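Local structure of Two-component insecticidal protein 16 kDa unit (Alcaligenes faecalis, 5V3S) at residues K42-G47 and T70-G75; G82-F87 and Y100-W105. The protein is the 16 kDa aegerolysin-family unit of a binary insecticidal protein that kills corn rootworm, probably by acting on gut-cell membranes together with its partner. One frame throughout, in Å; residues are numbered along the deposited sequence.

Interaction 1. Residues K42-G47 and T70-G75; sequences KFHVPG and TIASCG
Strands 42-44 and 70-74, antiparallel at 137°, are neighbours in the mixed sheet of the aegerolysin sandwich, with K42 facing C74 in a hydrogen-bonded pair and F43 facing S73 in a non-hydrogen-bonded one. K42 N bonds C74 O at 3.1 Å, and H44 N bonds A72 O. K42 O is gripped twice. C74 N reaches it in the carbonyl plane, while S73 OG, also partnered by T83, donates to K42 O at 2.7 Å from above that plane.

The H44 ring turns over the neighbouring strand, because chi1 of 65° sets CG between the backbone N and the carbonyl carbon. One ring face lies on the A72 methyl, whose CB is 3.9 Å from the H44 ring centroid. C74 SG meets H44 CD2 obliquely at 3.6 Å. On this face the extended K42 chain passes C74 SG toward a salt bridge with E77. H44 ND1 donates to V45 O at 2.8 Å, and a water joins NE2 to S73 O. On the other face, F43 CE1 packs on I71 CG2 at 3.6 Å, and both side chains touch I58 of helix 55-58.

Bonds to both ring nitrogens fix the rotation of H44. A second water stands in for a direct A72 N to H44 O bond, opening the ladder as the chain leaves toward P46.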
ATOM      1  N   LYS A  42      -3.564 -10.016   7.947  1.00 11.84           N
ATOM      2  CA  LYS A  42      -2.326  -9.684   8.590  1.00 11.37           C
ATOM      3  C   LYS A  42      -1.332  -9.020   7.626  1.00 11.06           C
ATOM      4  O   LYS A  42      -1.467  -9.145   6.428  1.00 13.01           O
ATOM      5  CB  LYS A  42      -1.659 -10.965   9.161  1.00 13.36           C
ATOM      6  CG  LYS A  42      -1.269 -11.967   8.088  1.00 14.59           C
ATOM      7  CD  LYS A  42      -0.671 -13.266   8.735  1.00 17.28           C
ATOM      8  CE  LYS A  42      -0.281 -14.295   7.657  1.00 18.21           C
ATOM      9  NZ  LYS A  42       0.325 -15.489   8.341  1.00 19.74           N
ATOM     10  N   PHE A  43      -0.416  -8.245   8.167  1.00 10.49           N
ATOM     11  CA  PHE A  43       0.695  -7.749   7.428  1.00 10.91           C
ATOM     12  C   PHE A  43       1.798  -8.772   7.618  1.00 11.55           C
ATOM     13  O   PHE A  43       1.820  -9.495   8.618  1.00 11.29           O
ATOM     14  CB  PHE A  43       1.180  -6.375   7.960  1.00  9.91           C
ATOM     15  CG  PHE A  43       0.293  -5.169   7.552  1.00  9.35           C
ATOM     16  CD1 PHE A  43       0.118  -4.839   6.257  1.00  9.15           C
ATOM     17  CD2 PHE A  43      -0.212  -4.340   8.517  1.00 10.14           C
ATOM     18  CE1 PHE A  43      -0.653  -3.765   5.891  1.00  9.30           C
ATOM     19  CE2 PHE A  43      -0.959  -3.234   8.179  1.00  9.82           C
ATOM     20  CZ  PHE A  43      -1.180  -2.953   6.850  1.00 10.12           C
ATOM     21  N   HIS A  44       2.719  -8.794   6.670  1.00 12.66           N
ATOM     22  CA  HIS A  44       3.859  -9.684   6.697  1.00 13.20           C
ATOM     23  C   HIS A  44       4.990  -9.202   5.774  1.00 12.70           C
ATOM     24  O   HIS A  44       4.819  -8.378   4.817  1.00 12.11           O
ATOM     25  CB  HIS A  44       3.489 -11.160   6.335  1.00 13.17           C
ATOM     26  CG  HIS A  44       3.021 -11.301   4.941  1.00 13.15           C
ATOM     27  ND1 HIS A  44       3.913 -11.448   3.885  1.00 12.61           N
ATOM     28  CD2 HIS A  44       1.805 -11.207   4.392  1.00 12.57           C
ATOM     29  CE1 HIS A  44       3.245 -11.470   2.762  1.00 13.49           C
ATOM     30  NE2 HIS A  44       1.966 -11.311   3.037  1.00 14.82           N
ATOM     31  N   VAL A  45       6.140  -9.781   6.078  1.00 15.70           N
ATOM     32  CA  VAL A  45       7.386  -9.468   5.369  1.00 16.69           C
ATOM     33  C   VAL A  45       7.136  -9.873   3.936  1.00 16.46           C
ATOM     34  O   VAL A  45       6.635 -10.991   3.669  1.00 14.82           O
ATOM     35  CB  VAL A  45       8.644 -10.206   5.982  1.00 18.44           C
ATOM     36  CG1 VAL A  45       9.865 -10.019   5.082  1.00 20.50           C
ATOM     37  CG2 VAL A  45       8.927  -9.721   7.387  1.00 16.59           C
ATOM     38  N   PRO A  46       7.400  -8.972   2.991  1.00 16.28           N
ATOM     39  CA  PRO A  46       7.151  -9.304   1.622  1.00 18.09           C
ATOM     40  C   PRO A  46       7.946 -10.551   1.180  1.00 19.07           C
ATOM     41  O   PRO A  46       9.135 -10.724   1.491  1.00 15.44           O
ATOM     42  CB  PRO A  46       7.538  -8.032   0.861  1.00 19.39           C
ATOM     43  CG  PRO A  46       7.510  -6.975   1.909  1.00 19.36           C
ATOM     44  CD  PRO A  46       7.998  -7.620   3.143  1.00 19.48           C
ATOM     45  N   GLY A  47       7.223 -11.435   0.507  1.00 23.16           N
ATOM     46  CA  GLY A  47       7.753 -12.733   0.112  1.00 26.38           C
ATOM     47  C   GLY A  47       7.661 -13.859   1.126  1.00 26.27           C
ATOM     48  O   GLY A  47       8.086 -14.984   0.830  1.00 28.00           O
ATOM     49  N   THR A  70       7.929  -1.951   0.240  1.00 11.43           N
ATOM     50  CA  THR A  70       6.776  -2.782  -0.061  1.00 11.68           C
ATOM     51  C   THR A  70       6.095  -3.144   1.222  1.00 10.92           C
ATOM     52  O   THR A  70       6.769  -3.528   2.235  1.00 11.42           O
ATOM     53  CB  THR A  70       7.266  -4.049  -0.798  1.00 13.27           C
ATOM     54  OG1 THR A  70       7.889  -3.640  -2.025  1.00 15.43           O
ATOM     55  CG2 THR A  70       6.148  -4.982  -1.068  1.00 12.36           C
ATOM     56  N   ILE A  71       4.780  -3.078   1.147  1.00 10.95           N
ATOM     57  CA  ILE A  71       3.867  -3.520   2.203  1.00 11.51           C
ATOM     58  C   ILE A  71       3.187  -4.810   1.626  1.00 11.13           C
ATOM     59  O   ILE A  71       2.770  -4.871   0.455  1.00 12.37           O
ATOM     60  CB  ILE A  71       2.873  -2.424   2.520  1.00 11.58           C
ATOM     61  CG1 ILE A  71       3.532  -1.267   3.227  1.00 10.63           C
ATOM     62  CG2 ILE A  71       1.691  -2.919   3.316  1.00 10.64           C
ATOM     63  CD1 ILE A  71       2.756   0.021   3.250  1.00 12.27           C
ATOM     64  N   ALA A  72       2.946  -5.760   2.489  1.00 11.49           N
ATOM     65  CA  ALA A  72       2.321  -7.004   2.017  1.00 10.73           C
ATOM     66  C   ALA A  72       1.325  -7.459   3.036  1.00 11.95           C
ATOM     67  O   ALA A  72       1.593  -7.373   4.210  1.00 10.38           O
ATOM     68  CB  ALA A  72       3.380  -8.049   1.849  1.00 10.66           C
ATOM     69  N   SER A  73       0.188  -7.937   2.602  1.00 13.80           N
ATOM     70  CA  SER A  73      -0.781  -8.416   3.547  1.00 13.58           C
ATOM     71  C   SER A  73      -1.516  -9.551   2.878  1.00 13.92           C
ATOM     72  O   SER A  73      -1.686  -9.501   1.729  1.00 13.20           O
ATOM     73  CB  SER A  73      -1.741  -7.281   3.757  1.00 16.46           C
ATOM     74  OG  SER A  73      -2.764  -7.607   4.633  1.00 18.85           O
ATOM     75  N   CYS A  74      -2.001 -10.522   3.659  1.00 14.46           N
ATOM     76  CA  CYS A  74      -2.769 -11.629   3.145  1.00 16.32           C
ATOM     77  C   CYS A  74      -3.759 -12.082   4.207  1.00 16.04           C
ATOM     78  O   CYS A  74      -3.842 -11.526   5.291  1.00 15.09           O
ATOM     79  CB  CYS A  74      -1.839 -12.820   2.780  1.00 16.85           C
ATOM     80  SG  CYS A  74      -0.900 -13.505   4.144  1.00 19.23           S
ATOM     81  N   GLY A  75      -4.534 -13.114   3.892  1.00 19.66           N
ATOM     82  CA  GLY A  75      -5.420 -13.640   4.906  1.00 17.01           C
ATOM     83  C   GLY A  75      -4.715 -14.258   6.076  1.00 17.92           C
ATOM     84  O   GLY A  75      -3.603 -14.766   5.973  1.00 18.69           O
TER
HETATM   85  O   HOH W   1       4.098  -5.665   5.106  1.00 13.64           O
HETATM   86  O   HOH W   2       0.839 -10.860   0.309  1.00 17.63           O

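Interaction 2. Residues G82-F87 and Y100-W105; sequences GTEGGF and YWDCPW
W101 has chi1 of 66°, which places CG between the backbone N and the carbonyl carbon and lays the indole across G85 and G86 of the facing strand. T83 has its OG1 anti to the backbone N (chi1 174°), and this hydroxyl, also partnered by S73, meets the indole edge. W101 NE1 donates to T83 OG1 in the ring plane at 3.0 Å, nearly straight at 169°. Over one indole face lie G85 O and G86 N, and G86 CA comes to 3.4 Å from W101 CZ3. G85 CA makes a CH-pi contact over the six-membered ring of W101, 4.0 Å from its centroid. F87 CD1 meets the indole edge at W101 CZ3, 3.7 Å away, the two side chains crossing at about a right angle.

The strands are antiparallel arms of the hairpin 83-91/94-103. Paired bonds join T83 with C103 and G85 with W101; W101 N to G85 O is 2.8 Å. On the other face, the extended E84 chain brings OE2 to the edge of the Y100 ring. Y100 OH lies against E84 OE2 in a hydrogen bond modelled too short for its length to be trusted. The E84 and D102 carboxylates stack, with E84 OE1 and D102 OD1 3.8 Å apart.

The salt bridge from R39 to E84 probably offsets the repulsion between these two acids.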
ATOM      1  N   GLY A  82      -9.928 -12.614   4.274  1.00 32.21           N
ATOM      2  CA  GLY A  82      -9.004 -11.962   3.373  1.00 24.43           C
ATOM      3  C   GLY A  82      -8.221 -10.841   4.056  1.00 19.69           C
ATOM      4  O   GLY A  82      -7.757 -11.002   5.193  1.00 18.52           O
ATOM      5  N   THR A  83      -7.992  -9.761   3.307  1.00 18.68           N
ATOM      6  CA  THR A  83      -7.313  -8.573   3.834  1.00 16.76           C
ATOM      7  C   THR A  83      -8.112  -7.317   3.505  1.00 14.01           C
ATOM      8  O   THR A  83      -8.680  -7.162   2.417  1.00 15.30           O
ATOM      9  CB  THR A  83      -5.814  -8.493   3.414  1.00 18.97           C
ATOM     10  OG1 THR A  83      -5.256  -7.260   3.836  1.00 15.51           O
ATOM     11  CG2 THR A  83      -5.630  -8.623   1.932  1.00 19.55           C
ATOM     12  N   GLU A  84      -8.173  -6.425   4.468  1.00 14.98           N
ATOM     13  CA  GLU A  84      -8.862  -5.143   4.345  1.00 13.67           C
ATOM     14  C   GLU A  84      -8.097  -4.176   5.228  1.00 13.02           C
ATOM     15  O   GLU A  84      -7.919  -4.388   6.419  1.00 12.22           O
ATOM     16  CB  GLU A  84     -10.365  -5.155   4.635  1.00 14.63           C
ATOM     17  CG  GLU A  84     -10.943  -3.733   4.734  1.00 14.21           C
ATOM     18  CD  GLU A  84     -12.404  -3.701   5.188  1.00 17.26           C
ATOM     19  OE1 GLU A  84     -12.807  -4.690   5.832  1.00 19.21           O
ATOM     20  OE2 GLU A  84     -13.118  -2.705   4.915  1.00 17.74           O
ATOM     21  N   GLY A  85      -7.661  -3.076   4.617  1.00 11.18           N
ATOM     22  CA  GLY A  85      -6.825  -2.120   5.395  1.00  9.81           C
ATOM     23  C   GLY A  85      -6.489  -0.901   4.557  1.00  9.44           C
ATOM     24  O   GLY A  85      -7.022  -0.698   3.433  1.00  8.00           O
ATOM     25  N   GLY A  86      -5.481  -0.158   5.061  1.00  9.65           N
ATOM     26  CA  GLY A  86      -5.027   1.058   4.397  1.00  8.99           C
ATOM     27  C   GLY A  86      -3.797   1.650   5.070  1.00  8.54           C
ATOM     28  O   GLY A  86      -3.307   1.184   6.130  1.00  8.37           O
ATOM     29  N   PHE A  87      -3.296   2.743   4.450  1.00  8.71           N
ATOM     30  CA  PHE A  87      -2.167   3.497   4.983  1.00  8.92           C
ATOM     31  C   PHE A  87      -2.118   4.805   4.236  1.00  8.38           C
ATOM     32  O   PHE A  87      -2.726   4.952   3.173  1.00  9.62           O
ATOM     33  CB  PHE A  87      -0.799   2.777   4.845  1.00  9.61           C
ATOM     34  CG  PHE A  87      -0.371   2.521   3.427  1.00 10.02           C
ATOM     35  CD1 PHE A  87      -0.854   1.390   2.739  1.00 10.70           C
ATOM     36  CD2 PHE A  87       0.472   3.457   2.723  1.00 10.73           C
ATOM     37  CE1 PHE A  87      -0.491   1.178   1.451  1.00 11.83           C
ATOM     38  CE2 PHE A  87       0.845   3.201   1.380  1.00  9.47           C
ATOM     39  CZ  PHE A  87       0.322   2.052   0.771  1.00 12.25           C
ATOM     40  N   TYR A 100      -6.473   2.548   0.351  1.00 11.51           N
ATOM     41  CA  TYR A 100      -7.405   1.608   1.062  1.00 12.97           C
ATOM     42  C   TYR A 100      -7.723   0.494   0.136  1.00 13.02           C
ATOM     43  O   TYR A 100      -7.808   0.698  -1.096  1.00 11.75           O
ATOM     44  CB  TYR A 100      -8.727   2.341   1.507  1.00 15.34           C
ATOM     45  CG  TYR A 100      -9.898   1.416   1.885  1.00 18.44           C
ATOM     46  CD1 TYR A 100      -9.921   0.812   3.109  1.00 19.45           C
ATOM     47  CD2 TYR A 100     -10.923   1.073   0.964  1.00 20.75           C
ATOM     48  CE1 TYR A 100     -10.883  -0.107   3.476  1.00 20.99           C
ATOM     49  CE2 TYR A 100     -11.933   0.179   1.336  1.00 21.58           C
ATOM     50  CZ  TYR A 100     -11.896  -0.391   2.626  1.00 21.03           C
ATOM     51  OH  TYR A 100     -12.832  -1.271   3.053  1.00 21.96           O
ATOM     52  N   TRP A 101      -7.782  -0.725   0.688  1.00 14.50           N
ATOM     53  CA  TRP A 101      -8.118  -1.911  -0.085  1.00 13.62           C
ATOM     54  C   TRP A 101      -9.098  -2.799   0.728  1.00 14.60           C
ATOM     55  O   TRP A 101      -9.120  -2.758   1.940  1.00 14.14           O
ATOM     56  CB  TRP A 101      -6.846  -2.690  -0.460  1.00 14.29           C
ATOM     57  CG  TRP A 101      -6.139  -3.275   0.715  1.00 14.71           C
ATOM     58  CD1 TRP A 101      -6.363  -4.499   1.273  1.00 15.45           C
ATOM     59  CD2 TRP A 101      -5.123  -2.667   1.520  1.00 13.74           C
ATOM     60  NE1 TRP A 101      -5.582  -4.689   2.347  1.00 15.95           N
ATOM     61  CE2 TRP A 101      -4.796  -3.575   2.530  1.00 15.26           C
ATOM     62  CE3 TRP A 101      -4.389  -1.483   1.428  1.00 14.08           C
ATOM     63  CZ2 TRP A 101      -3.828  -3.296   3.506  1.00 13.84           C
ATOM     64  CZ3 TRP A 101      -3.454  -1.207   2.402  1.00 13.57           C
ATOM     65  CH2 TRP A 101      -3.142  -2.130   3.388  1.00 13.89           C
ATOM     66  N   ASP A 102      -9.924  -3.542   0.002  1.00 14.88           N
ATOM     67  CA  ASP A 102     -10.834  -4.466   0.612  1.00 16.66           C
ATOM     68  C   ASP A 102     -10.832  -5.632  -0.308  1.00 17.78           C
ATOM     69  O   ASP A 102     -11.335  -5.535  -1.411  1.00 23.07           O
ATOM     70  CB  ASP A 102     -12.206  -3.819   0.809  1.00 17.52           C
ATOM     71  CG  ASP A 102     -13.185  -4.789   1.456  1.00 19.26           C
ATOM     72  OD1 ASP A 102     -12.720  -5.682   2.195  1.00 20.22           O
ATOM     73  OD2 ASP A 102     -14.386  -4.658   1.207  1.00 25.54           O
ATOM     74  N   CYS A 103     -10.142  -6.689   0.092  1.00 18.84           N
ATOM     75  CA  CYS A 103      -9.940  -7.885  -0.686  1.00 20.99           C
ATOM     76  C   CYS A 103     -10.426  -9.084   0.156  1.00 21.36           C
ATOM     77  O   CYS A 103      -9.649  -9.757   0.848  1.00 19.11           O
ATOM     78  CB  CYS A 103      -8.471  -8.036  -1.013  1.00 21.11           C
ATOM     79  SG  CYS A 103      -7.792  -6.511  -1.717  1.00 28.80           S
ATOM     80  N   PRO A 104     -11.722  -9.311   0.106  1.00 22.94           N
ATOM     81  CA  PRO A 104     -12.401 -10.246   0.999  1.00 26.31           C
ATOM     82  C   PRO A 104     -12.207 -11.689   0.573  1.00 31.08           C
ATOM     83  O   PRO A 104     -11.846 -11.935  -0.566  1.00 29.79           O
ATOM     84  CB  PRO A 104     -13.834  -9.875   0.826  1.00 24.22           C
ATOM     85  CG  PRO A 104     -13.925  -9.535  -0.624  1.00 27.10           C
ATOM     86  CD  PRO A 104     -12.642  -8.741  -0.892  1.00 25.10           C
ATOM     87  N   TRP A 105     -12.375 -12.599   1.518  1.00 35.12           N
ATOM     88  CA  TRP A 105     -12.255 -14.029   1.249  1.00 45.96           C
ATOM     89  C   TRP A 105     -13.296 -14.456   0.185  1.00 42.32           C
ATOM     90  O   TRP A 105     -12.942 -15.124  -0.786  1.00 47.08           O
ATOM     91  CB  TRP A 105     -12.363 -14.813   2.578  1.00 50.12           C
ATOM     92  CG  TRP A 105     -12.419 -16.292   2.459  1.00 60.94           C
ATOM     93  CD1 TRP A 105     -13.289 -17.129   3.106  1.00 64.96           C
ATOM     94  CD2 TRP A 105     -11.589 -17.128   1.637  1.00 68.06           C
ATOM     95  NE1 TRP A 105     -13.043 -18.432   2.749  1.00 69.80           N
ATOM     96  CE2 TRP A 105     -12.013 -18.462   1.845  1.00 71.86           C
ATOM     97  CE3 TRP A 105     -10.532 -16.880   0.745  1.00 68.52           C
ATOM     98  CZ2 TRP A 105     -11.418 -19.546   1.192  1.00 72.78           C
ATOM     99  CZ3 TRP A 105      -9.940 -17.953   0.099  1.00 72.23           C
ATOM    100  CH2 TRP A 105     -10.384 -19.272   0.327  1.00 75.60           C
TER

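Interaction 1 belongs to the six-stranded mixed sheet and interaction 2 to the five-stranded antiparallel one; the two sheets pack together as in the aegerolysin beta-sandwich. Their centres are 11 Å apart. The sheets meet through S73 OG and T83 OG1, 2.6 Å apart in a probable hydrogen bond, and through the apolar pairs F43 with W101 and I71 with F87. Interaction 1 is mostly buried. Its face turned from the other sheet carries a histidine and a thiol, and one water bridges the gap between the strands. Interaction 2 is partly buried. It puts its indole between the sheets and its carboxylates and phenol on the outer, partly exposed face. Interaction 1 joins strands separated by a short helix and other strands, whereas interaction 2 closes a hairpin.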